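Local coordinates for probable porin (Pseudomonas aeruginosa, PDB 2Y0H), which probably forms a channel of the OprD porin family across the outer membrane, through which small solutes would pass, at residues Glu299-Leu304 / Arg323-Arg328; Asp339-Arg344 / Ile367-Arg372; Asn345-Tyr350 / Ala361-Asn366. All coordinates share one frame; numbering follows the deposited sequence.

Interaction 1: residues Glu299-Leu304 / Arg323-Arg328; sequences EKSWQL and RYVQGR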
loop_
_atom_site.group_PDB
_atom_site.type_symbol
_atom_site.label_atom_id
_atom_site.label_comp_id
_atom_site.label_asym_id
_atom_site.label_seq_id
_atom_site.Cartn_x
_atom_site.Cartn_y
_atom_site.Cartn_z
ATOM N N GLU A 299 -16.104 -1.300 12.657
ATOM C CA GLU A 299 -15.253 -2.375 13.145
ATOM C C GLU A 299 -14.169 -1.916 14.126
ATOM O O GLU A 299 -13.487 -0.930 13.890
ATOM C CB GLU A 299 -14.609 -3.104 11.981
ATOM C CG GLU A 299 -13.836 -4.347 12.384
ATOM C CD GLU A 299 -13.449 -5.159 11.169
ATOM O OE1 GLU A 299 -13.566 -4.617 10.055
ATOM O OE2 GLU A 299 -13.038 -6.327 11.312
ATOM N N LYS A 300 -14.022 -2.652 15.220
ATOM C CA LYS A 300 -12.933 -2.436 16.170
ATOM C C LYS A 300 -12.025 -3.649 16.104
ATOM O O LYS A 300 -12.499 -4.778 16.157
ATOM C CB LYS A 300 -13.474 -2.315 17.596
ATOM C CG LYS A 300 -14.307 -1.069 17.884
ATOM C CD LYS A 300 -15.092 -1.271 19.184
ATOM C CE LYS A 300 -15.846 -0.016 19.614
ATOM N NZ LYS A 300 -16.984 -0.333 20.524
ATOM N N SER A 301 -10.722 -3.432 15.989
ATOM C CA SER A 301 -9.807 -4.558 15.846
ATOM C C SER A 301 -8.493 -4.294 16.539
ATOM O O SER A 301 -8.078 -3.139 16.709
ATOM C CB SER A 301 -9.556 -4.887 14.366
ATOM O OG SER A 301 -9.042 -3.760 13.667
ATOM N N TRP A 302 -7.849 -5.376 16.951
ATOM C CA TRP A 302 -6.530 -5.299 17.538
ATOM C C TRP A 302 -5.621 -6.305 16.851
ATOM O O TRP A 302 -6.084 -7.299 16.285
ATOM C CB TRP A 302 -6.589 -5.540 19.053
ATOM C CG TRP A 302 -7.302 -6.806 19.468
ATOM C CD1 TRP A 302 -8.625 -6.933 19.815
ATOM C CD2 TRP A 302 -6.731 -8.111 19.596
ATOM N NE1 TRP A 302 -8.908 -8.239 20.149
ATOM C CE2 TRP A 302 -7.766 -8.983 20.025
ATOM C CE3 TRP A 302 -5.448 -8.630 19.403
ATOM C CZ2 TRP A 302 -7.554 -10.342 20.252
ATOM C CZ3 TRP A 302 -5.240 -9.985 19.631
ATOM C CH2 TRP A 302 -6.291 -10.826 20.050
ATOM N N GLN A 303 -4.321 -6.041 16.912
ATOM C CA GLN A 303 -3.342 -6.856 16.226
ATOM C C GLN A 303 -2.213 -7.245 17.174
ATOM O O GLN A 303 -1.816 -6.460 18.039
ATOM C CB GLN A 303 -2.765 -6.090 15.018
ATOM C CG GLN A 303 -1.549 -6.765 14.406
ATOM C CD GLN A 303 -0.930 -6.046 13.209
ATOM O OE1 GLN A 303 0.056 -6.528 12.655
ATOM N NE2 GLN A 303 -1.505 -4.913 12.800
ATOM N N LEU A 304 -1.718 -8.465 17.009
ATOM C CA LEU A 304 -0.429 -8.874 17.558
ATOM C C LEU A 304 0.458 -9.359 16.404
ATOM O O LEU A 304 0.012 -10.116 15.535
ATOM C CB LEU A 304 -0.597 -9.979 18.606
ATOM C CG LEU A 304 -1.400 -9.596 19.858
ATOM C CD1 LEU A 304 -1.581 -10.804 20.773
ATOM C CD2 LEU A 304 -0.759 -8.444 20.614
ATOM N N ARG A 323 1.403 -12.592 12.236
ATOM C CA ARG A 323 0.556 -11.592 12.843
ATOM C C ARG A 323 -0.875 -12.099 12.876
ATOM O O ARG A 323 -1.264 -12.952 12.079
ATOM C CB ARG A 323 0.656 -10.262 12.080
ATOM C CG ARG A 323 0.257 -10.364 10.608
ATOM C CD ARG A 323 0.486 -9.046 9.849
ATOM N NE ARG A 323 0.198 -9.195 8.425
ATOM C CZ ARG A 323 0.565 -8.331 7.487
ATOM N NH1 ARG A 323 1.246 -7.239 7.807
ATOM N NH2 ARG A 323 0.258 -8.569 6.223
ATOM N N TYR A 324 -1.647 -11.573 13.815
ATOM C CA TYR A 324 -3.018 -11.987 14.009
ATOM C C TYR A 324 -3.827 -10.736 14.305
ATOM O O TYR A 324 -3.416 -9.887 15.097
ATOM C CB TYR A 324 -3.107 -12.986 15.171
ATOM C CG TYR A 324 -4.518 -13.322 15.607
ATOM C CD1 TYR A 324 -5.214 -14.377 15.030
ATOM C CD2 TYR A 324 -5.150 -12.585 16.596
ATOM C CE1 TYR A 324 -6.504 -14.689 15.433
ATOM C CE2 TYR A 324 -6.435 -12.890 17.004
ATOM C CZ TYR A 324 -7.105 -13.945 16.419
ATOM O OH TYR A 324 -8.388 -14.241 16.821
ATOM N N VAL A 325 -4.971 -10.611 13.645
ATOM C CA VAL A 325 -5.856 -9.478 13.857
ATOM C C VAL A 325 -7.251 -10.008 14.092
ATOM O O VAL A 325 -7.710 -10.908 13.390
ATOM C CB VAL A 325 -5.893 -8.557 12.632
ATOM C CG1 VAL A 325 -6.989 -7.494 12.807
ATOM C CG2 VAL A 325 -4.529 -7.914 12.408
ATOM N N GLN A 326 -7.930 -9.439 15.073
ATOM C CA GLN A 326 -9.269 -9.877 15.422
ATOM C C GLN A 326 -10.190 -8.668 15.424
ATOM O O GLN A 326 -9.901 -7.667 16.086
ATOM C CB GLN A 326 -9.236 -10.534 16.804
ATOM C CG GLN A 326 -10.575 -11.060 17.299
ATOM C CD GLN A 326 -10.415 -11.919 18.547
ATOM O OE1 GLN A 326 -9.619 -12.855 18.565
ATOM N NE2 GLN A 326 -11.156 -11.589 19.595
ATOM N N GLY A 327 -11.290 -8.763 14.683
ATOM C CA GLY A 327 -12.234 -7.664 14.540
ATOM C C GLY A 327 -13.636 -7.971 15.058
ATOM O O GLY A 327 -14.084 -9.116 15.031
ATOM N N ARG A 328 -14.340 -6.939 15.511
ATOM C CA ARG A 328 -15.667 -7.110 16.088
ATOM C C ARG A 328 -16.533 -5.882 15.839
ATOM O O ARG A 328 -16.050 -4.864 15.325
ATOM C CB ARG A 328 -15.547 -7.340 17.598
ATOM C CG ARG A 328 -14.941 -6.156 18.330
ATOM C CD ARG A 328 -14.636 -6.472 19.794
ATOM N NE ARG A 328 -14.331 -5.249 20.533
ATOM C CZ ARG A 328 -13.144 -4.651 20.536
ATOM N NH1 ARG A 328 -12.140 -5.169 19.833
ATOM N NH2 ARG A 328 -12.964 -3.531 21.232
HETATM O O HOH W 1 -11.840 -7.439 18.003
HETATM O O HOH W 2 1.364 -5.719 10.350
#

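Interaction 2: residues Asp339-Arg344 / Ile367-Arg372; sequences DSEWER and ITYRSR. With C8E ((hydroxyethyloxy)tri(ethyloxy)octane), chain L.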
loop_
_atom_site.group_PDB
_atom_site.type_symbol
_atom_site.label_atom_id
_atom_site.label_comp_id
_atom_site.label_asym_id
_atom_site.label_seq_id
_atom_site.Cartn_x
_atom_site.Cartn_y
_atom_site.Cartn_z
ATOM N N ASP A 339 -21.216 -8.600 12.814
ATOM C CA ASP A 339 -20.297 -9.651 12.402
ATOM C C ASP A 339 -18.998 -9.483 13.185
ATOM O O ASP A 339 -18.777 -8.452 13.835
ATOM C CB ASP A 339 -20.032 -9.589 10.895
ATOM C CG ASP A 339 -19.579 -10.925 10.319
ATOM O OD1 ASP A 339 -19.336 -11.871 11.104
ATOM O OD2 ASP A 339 -19.472 -11.031 9.074
ATOM N N SER A 340 -18.153 -10.507 13.130
ATOM C CA SER A 340 -16.809 -10.432 13.678
ATOM C C SER A 340 -15.922 -11.318 12.820
ATOM O O SER A 340 -16.408 -12.218 12.138
ATOM C CB SER A 340 -16.777 -10.889 15.137
ATOM O OG SER A 340 -17.422 -12.140 15.293
ATOM N N GLU A 341 -14.622 -11.062 12.851
ATOM C CA GLU A 341 -13.703 -11.760 11.967
ATOM C C GLU A 341 -12.315 -11.822 12.583
ATOM O O GLU A 341 -11.972 -11.022 13.459
ATOM C CB GLU A 341 -13.654 -11.071 10.589
ATOM C CG GLU A 341 -13.099 -9.638 10.614
ATOM C CD GLU A 341 -13.284 -8.873 9.296
ATOM O OE1 GLU A 341 -13.743 -9.462 8.303
ATOM O OE2 GLU A 341 -12.982 -7.667 9.255
ATOM N N TRP A 342 -11.514 -12.773 12.120
ATOM C CA TRP A 342 -10.105 -12.801 12.470
ATOM C C TRP A 342 -9.243 -13.280 11.306
ATOM O O TRP A 342 -9.711 -13.997 10.422
ATOM C CB TRP A 342 -9.845 -13.637 13.725
ATOM C CG TRP A 342 -10.105 -15.107 13.648
ATOM C CD1 TRP A 342 -11.219 -15.760 14.100
ATOM C CD2 TRP A 342 -9.214 -16.132 13.157
ATOM N NE1 TRP A 342 -11.088 -17.117 13.902
ATOM C CE2 TRP A 342 -9.870 -17.372 13.326
ATOM C CE3 TRP A 342 -7.945 -16.118 12.579
ATOM C CZ2 TRP A 342 -9.295 -18.586 12.940
ATOM C CZ3 TRP A 342 -7.368 -17.328 12.193
ATOM C CH2 TRP A 342 -8.045 -18.546 12.379
ATOM N N GLU A 343 -7.983 -12.866 11.303
ATOM C CA GLU A 343 -7.066 -13.308 10.275
ATOM C C GLU A 343 -5.691 -13.543 10.876
ATOM O O GLU A 343 -5.248 -12.801 11.751
ATOM C CB GLU A 343 -6.984 -12.288 9.137
ATOM C CG GLU A 343 -6.185 -12.772 7.915
ATOM C CD GLU A 343 -6.261 -11.820 6.702
ATOM O OE1 GLU A 343 -7.278 -11.105 6.551
ATOM O OE2 GLU A 343 -5.298 -11.796 5.900
ATOM N N ARG A 344 -5.032 -14.594 10.418
ATOM C CA ARG A 344 -3.635 -14.795 10.731
ATOM C C ARG A 344 -2.838 -14.832 9.430
ATOM O O ARG A 344 -3.291 -15.394 8.441
ATOM C CB ARG A 344 -3.439 -16.087 11.523
ATOM C CG ARG A 344 -1.986 -16.528 11.641
ATOM C CD ARG A 344 -1.602 -16.726 13.092
ATOM N NE ARG A 344 -2.703 -17.324 13.846
ATOM C CZ ARG A 344 -2.643 -17.619 15.139
ATOM N NH1 ARG A 344 -1.524 -17.376 15.814
ATOM N NH2 ARG A 344 -3.695 -18.158 15.751
ATOM N N ILE A 367 -2.234 -17.771 4.758
ATOM C CA ILE A 367 -3.341 -16.911 5.147
ATOM C C ILE A 367 -4.506 -17.714 5.720
ATOM O O ILE A 367 -5.047 -18.597 5.066
ATOM C CB ILE A 367 -3.829 -16.081 3.956
ATOM C CG1 ILE A 367 -2.693 -15.211 3.432
ATOM C CG2 ILE A 367 -5.004 -15.211 4.345
ATOM C CD1 ILE A 367 -3.070 -14.378 2.252
ATOM N N THR A 368 -4.891 -17.406 6.949
ATOM C CA THR A 368 -6.059 -18.049 7.536
ATOM C C THR A 368 -7.027 -16.972 7.997
ATOM O O THR A 368 -6.638 -16.043 8.714
ATOM C CB THR A 368 -5.690 -18.980 8.713
ATOM O OG1 THR A 368 -4.668 -19.894 8.303
ATOM C CG2 THR A 368 -6.908 -19.777 9.163
ATOM N N TYR A 369 -8.279 -17.092 7.565
ATOM C CA TYR A 369 -9.299 -16.085 7.829
ATOM C C TYR A 369 -10.644 -16.729 8.125
ATOM O O TYR A 369 -11.065 -17.636 7.416
ATOM C CB TYR A 369 -9.456 -15.159 6.620
ATOM C CG TYR A 369 -10.674 -14.271 6.693
ATOM C CD1 TYR A 369 -10.649 -13.093 7.428
ATOM C CD2 TYR A 369 -11.854 -14.610 6.032
ATOM C CE1 TYR A 369 -11.758 -12.265 7.506
ATOM C CE2 TYR A 369 -12.976 -13.790 6.097
ATOM C CZ TYR A 369 -12.919 -12.619 6.835
ATOM O OH TYR A 369 -14.020 -11.801 6.923
ATOM N N ARG A 370 -11.311 -16.250 9.172
ATOM C CA ARG A 370 -12.653 -16.710 9.531
ATOM C C ARG A 370 -13.519 -15.526 9.918
ATOM O O ARG A 370 -13.030 -14.571 10.511
ATOM C CB ARG A 370 -12.601 -17.678 10.713
ATOM C CG ARG A 370 -11.756 -18.894 10.471
ATOM C CD ARG A 370 -12.405 -19.852 9.500
ATOM N NE ARG A 370 -11.628 -21.089 9.426
ATOM C CZ ARG A 370 -10.585 -21.256 8.626
ATOM N NH1 ARG A 370 -10.202 -20.272 7.822
ATOM N NH2 ARG A 370 -9.928 -22.405 8.617
ATOM N N SER A 371 -14.802 -15.586 9.568
ATOM C CA SER A 371 -15.775 -14.614 10.057
ATOM C C SER A 371 -17.039 -15.352 10.497
ATOM O O SER A 371 -17.267 -16.490 10.094
ATOM C CB SER A 371 -16.116 -13.600 8.970
ATOM O OG SER A 371 -16.864 -14.204 7.933
ATOM N N ARG A 372 -17.855 -14.700 11.318
ATOM C CA ARG A 372 -19.052 -15.322 11.868
ATOM C C ARG A 372 -20.167 -15.466 10.836
ATOM O O ARG A 372 -20.741 -16.545 10.690
ATOM C CB ARG A 372 -19.565 -14.529 13.070
ATOM C CG ARG A 372 -20.853 -15.085 13.662
ATOM C CD ARG A 372 -20.650 -15.583 15.089
ATOM N NE ARG A 372 -20.367 -14.491 16.022
ATOM C CZ ARG A 372 -21.287 -13.883 16.769
ATOM N NH1 ARG A 372 -22.562 -14.260 16.701
ATOM N NH2 ARG A 372 -20.933 -12.896 17.589
HETATM C C7 C8E L . -13.327 -14.283 17.376
HETATM C C8 C8E L . -14.635 -13.933 16.669
HETATM O O9 C8E L . -14.522 -14.206 15.282
HETATM C C10 C8E L . -14.487 -15.593 14.989
HETATM C C11 C8E L . -15.442 -15.923 13.843
HETATM O O12 C8E L . -15.927 -17.246 13.959
#

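Interaction 3: residues Asn345-Tyr350 / Ala361-Asn366; sequences NTDLSY and ALKWRN. With C8E ((hydroxyethyloxy)tri(ethyloxy)octane), chain D.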
loop_
_atom_site.group_PDB
_atom_site.type_symbol
_atom_site.label_atom_id
_atom_site.label_comp_id
_atom_site.label_asym_id
_atom_site.label_seq_id
_atom_site.Cartn_x
_atom_site.Cartn_y
_atom_site.Cartn_z
ATOM N N ASN A 345 -1.667 -14.201 9.444
ATOM C CA ASN A 345 -0.745 -14.195 8.314
ATOM C C ASN A 345 0.598 -14.676 8.813
ATOM O O ASN A 345 1.110 -14.160 9.807
ATOM C CB ASN A 345 -0.544 -12.779 7.761
ATOM C CG ASN A 345 -1.756 -12.240 7.031
ATOM O OD1 ASN A 345 -1.848 -11.037 6.773
ATOM N ND2 ASN A 345 -2.685 -13.116 6.689
ATOM N N THR A 346 1.167 -15.670 8.146
ATOM C CA THR A 346 2.520 -16.084 8.445
ATOM C C THR A 346 3.315 -16.028 7.156
ATOM O O THR A 346 2.962 -16.669 6.167
ATOM C CB THR A 346 2.576 -17.497 9.042
ATOM O OG1 THR A 346 1.865 -17.517 10.284
ATOM C CG2 THR A 346 4.014 -17.912 9.283
ATOM N N ASP A 347 4.366 -15.224 7.164
ATOM C CA ASP A 347 5.210 -15.059 5.992
ATOM C C ASP A 347 6.609 -15.540 6.312
ATOM O O ASP A 347 7.167 -15.202 7.354
ATOM C CB ASP A 347 5.258 -13.595 5.554
ATOM C CG ASP A 347 3.935 -13.113 5.030
ATOM O OD1 ASP A 347 3.111 -13.983 4.688
ATOM O OD2 ASP A 347 3.714 -11.884 4.950
ATOM N N LEU A 348 7.165 -16.349 5.425
ATOM C CA LEU A 348 8.572 -16.661 5.489
ATOM C C LEU A 348 9.174 -16.109 4.218
ATOM O O LEU A 348 8.737 -16.432 3.116
ATOM C CB LEU A 348 8.794 -18.166 5.602
ATOM C CG LEU A 348 10.225 -18.617 5.899
ATOM C CD1 LEU A 348 10.733 -18.059 7.233
ATOM C CD2 LEU A 348 10.315 -20.136 5.867
ATOM N N SER A 349 10.156 -15.243 4.366
ATOM C CA SER A 349 10.755 -14.627 3.208
ATOM C C SER A 349 12.259 -14.891 3.212
ATOM O O SER A 349 12.896 -14.905 4.268
ATOM C CB SER A 349 10.440 -13.129 3.181
ATOM O OG SER A 349 11.466 -12.376 3.790
ATOM N N TYR A 350 12.818 -15.113 2.030
ATOM C CA TYR A 350 14.237 -15.409 1.910
ATOM C C TYR A 350 14.836 -14.723 0.696
ATOM O O TYR A 350 14.416 -14.974 -0.432
ATOM C CB TYR A 350 14.473 -16.922 1.827
ATOM C CG TYR A 350 15.939 -17.290 1.864
ATOM C CD1 TYR A 350 16.722 -16.951 2.962
ATOM C CD2 TYR A 350 16.545 -17.968 0.808
ATOM C CE1 TYR A 350 18.053 -17.267 3.012
ATOM C CE2 TYR A 350 17.898 -18.291 0.850
ATOM C CZ TYR A 350 18.642 -17.938 1.959
ATOM O OH TYR A 350 19.981 -18.240 2.031
ATOM N N ALA A 361 14.386 -12.970 -4.508
ATOM C CA ALA A 361 13.637 -13.012 -3.263
ATOM C C ALA A 361 12.484 -13.999 -3.328
ATOM O O ALA A 361 11.704 -14.004 -4.287
ATOM C CB ALA A 361 13.105 -11.602 -2.919
ATOM N N LEU A 362 12.359 -14.824 -2.295
ATOM C CA LEU A 362 11.264 -15.784 -2.215
ATOM C C LEU A 362 10.362 -15.400 -1.064
ATOM O O LEU A 362 10.843 -14.957 -0.018
ATOM C CB LEU A 362 11.793 -17.216 -1.995
ATOM C CG LEU A 362 13.010 -17.664 -2.822
ATOM C CD1 LEU A 362 13.505 -19.059 -2.414
ATOM C CD2 LEU A 362 12.695 -17.600 -4.303
ATOM N N LYS A 363 9.058 -15.574 -1.243
ATOM C CA LYS A 363 8.123 -15.367 -0.139
ATOM C C LYS A 363 7.051 -16.448 -0.096
ATOM O O LYS A 363 6.334 -16.661 -1.069
ATOM C CB LYS A 363 7.467 -13.978 -0.207
ATOM C CG LYS A 363 6.610 -13.656 1.027
ATOM C CD LYS A 363 5.805 -12.365 0.870
ATOM C CE LYS A 363 6.651 -11.134 1.059
ATOM N NZ LYS A 363 7.122 -11.005 2.468
ATOM N N TRP A 364 6.958 -17.140 1.032
ATOM C CA TRP A 364 5.834 -18.029 1.280
ATOM C C TRP A 364 4.906 -17.361 2.281
ATOM O O TRP A 364 5.348 -16.963 3.358
ATOM C CB TRP A 364 6.291 -19.384 1.828
ATOM C CG TRP A 364 5.140 -20.212 2.352
ATOM C CD1 TRP A 364 4.153 -20.806 1.613
ATOM C CD2 TRP A 364 4.847 -20.522 3.731
ATOM N NE1 TRP A 364 3.270 -21.465 2.441
ATOM C CE2 TRP A 364 3.673 -21.309 3.743
ATOM C CE3 TRP A 364 5.466 -20.214 4.951
ATOM C CZ2 TRP A 364 3.107 -21.795 4.926
ATOM C CZ3 TRP A 364 4.900 -20.692 6.129
ATOM C CH2 TRP A 364 3.732 -21.472 6.106
ATOM N N ARG A 365 3.631 -17.238 1.917
ATOM C CA ARG A 365 2.631 -16.609 2.772
ATOM C C ARG A 365 1.503 -17.584 3.067
ATOM O O ARG A 365 0.909 -18.145 2.144
ATOM C CB ARG A 365 2.016 -15.383 2.092
ATOM C CG ARG A 365 2.983 -14.465 1.364
ATOM C CD ARG A 365 2.347 -13.093 1.116
ATOM N NE ARG A 365 2.093 -12.381 2.368
ATOM C CZ ARG A 365 1.532 -11.179 2.451
ATOM N NH1 ARG A 365 1.143 -10.541 1.356
ATOM N NH2 ARG A 365 1.352 -10.619 3.637
ATOM N N ASN A 366 1.199 -17.768 4.349
ATOM C CA ASN A 366 0.047 -18.554 4.759
ATOM C C ASN A 366 -1.030 -17.630 5.295
ATOM O O ASN A 366 -0.779 -16.799 6.176
ATOM C CB ASN A 366 0.436 -19.607 5.806
ATOM C CG ASN A 366 -0.726 -20.535 6.174
ATOM O OD1 ASN A 366 -1.728 -20.622 5.460
ATOM N ND2 ASN A 366 -0.586 -21.239 7.297
HETATM C C8 C8E D . 13.337 -20.776 2.633
HETATM O O9 C8E D . 14.241 -21.593 3.345
HETATM C C10 C8E D . 15.440 -21.812 2.628
HETATM C C11 C8E D . 16.645 -21.559 3.530
HETATM O O12 C8E D . 17.790 -21.289 2.745
#

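Interaction 1: residues Glu299-Leu304 / Arg323-Arg328
W302 lays its indole across the neighbouring strand, where Q326 and Y324 receive it, while two residues on from Q326 R328, its chain extended from CG to NE, reaches obliquely across K300; W302 and R328 have the most surface covered by the opposite strand. The tryptophan has chi1 53°, with CG lodged between the backbone N and the carbonyl carbon, and this turns the ring over Q326 instead of outward from the strand. CB of Q326 then sits over one face of the six-membered ring, 4.2 Å from its centroid, a CH-pi contact. Next to it, W302 CH2 meets Y324 CE2 at 3.7 Å, with the two ring planes inclined at 51°, neither stacked nor edge-to-face. Y324 OH donates to Q326 OE1 in the carbonyl plane, on a lone pair, at a short 2.5 Å, and so links the two side chains.

R328 brings its guanidinium over K300, whose CB lies above the centre of the flat group, with R328 NH2 3.7 Å from K300 CD. Its NH1 reaches the edge of the W302 ring and donates to a water at 2.9 Å; the same water donates to Q326 O at 2.7 Å and weakly to K300 O. K300 NZ forms a salt bridge with D329.

On the other face of the sheet V325 CG2 packs on Q303 CB at 3.6 Å. Six backbone hydrogen bonds pair K300 with R328, W302 with Q326 and L304 with Y324 in the hairpin of strands 300-309 and 318-330, part of the closed antiparallel barrel of an OprD-family porin, between strands 259-269 and 339-351.

Interaction 2: residues Asp339-Arg344 / Ile367-Arg372
R370 and T368 meet the indole of W342 on one face of the sheet, while on the other Y369 reaches E341. R370 CG lies 3.5 Å from W342 CZ2, offset toward the rim of the ring, and its CB makes a CH-pi contact over the five-membered ring, 4.0 Å from the centroid. T368 CG2 comes to 3.6 Å from W342 CH2. The tryptophan's chi1 of 66° holds CG between the backbone N and the carbonyl carbon and so leans the indole across onto both residues; the arginine chain bends at chi2 just beyond the atoms that touch. At the indole edge a bound detergent molecule, C8E, sets its C10 3.4 Å from W342 CD1, consistent with the W342 face being the outer, membrane-facing one.

Y369 OH donates to E341 OE1 at 2.7 Å, on that oxygen's anti lone pair, the one away from OE2, with the carboxylate and ring planes 67° apart. Backbone bonds run both ways between W342 and R370 and between R344 and T368, and R372 N donates to S340 O. This is the register of an antiparallel hairpin, strands 339-351 and 361-371, within the closed 18-stranded barrel of an OprD-type porin; the N-to-C directions of the two short strand segments lie at 174°.

Farther out, E341 OE1 also takes a salt bridge from R296, so two donors grip this oxygen of a buried residue. Y369 packs edge-to-face with Y291, whose backbone N donates to E343 OE2, while Q292 N binds E343 OE1. R370 NH1 donates to Y369 O at 2.8 Å, from above the carbonyl plane, and NH2 forms a salt bridge with D378 on strand 376-389.

Interaction 3: residues Asn345-Tyr350 / Ala361-Asn366
D347 and R365 form the one salt bridge across this contact. R365 NE donates to D347 OD1 at 3.0 Å in a nearly straight bond (168°), in the plane of the guanidinium but from above the carboxylate plane. R365 NH2 reaches D347 OD2, also at 3.0 Å, though this second bond is weak. The two planes stand 66° apart, a twisted bidentate pair. D347 CG is anti to its carbonyl carbon (chi1 -68°), which swings the carboxylate across to the arginine. K363 NZ adds a more distant opposite charge, 4.3 Å from D347 OD2.

Apolar contact is sparse and lies on the opposite face, where L348 CB approaches the edge of the W364 indole, 4.0 Å from W364 CE3. On the same face, Y350 presents a ring face to a bound detergent, C8E, whose O12 lies 3.5 Å from Y350 CZ.

Backbone hydrogen bonds carry the remainder: T346 with N366, L348 with W364 and Y350 with L362 each exchange two. Side chains alternating along each strand of this antiparallel hairpin between a face with D347, R365 and K363 and one with L348, W364, Y350 and L362 are as in a transmembrane beta barrel, here that of an OprD-family porin.

How the interactions relate
Interactions 2 and 3 are two lengths of one hairpin, strands 339-351 and 361-371, whereas interaction 1 belongs to the preceding hairpin; the adjacent strands 318-330 and 339-351 join them through backbone pairs such as G327 N with E341 O and R323 N with N345 O. Interaction 2 has the most buried residues, seven of twelve, against five in interaction 1 and two in interaction 3, a surface contact. Interactions 1 and 2 each turn a tryptophan onto the partner strand, with an arginine packed on a lysine and bridged by water to a backbone carbonyl in the first and a buried tyrosine-carboxylate bond in the second, while interaction 3 adds a D347-R365 ion pair to its backbone ladder. R323 and R365 bring like charges close between interactions 1 and 3.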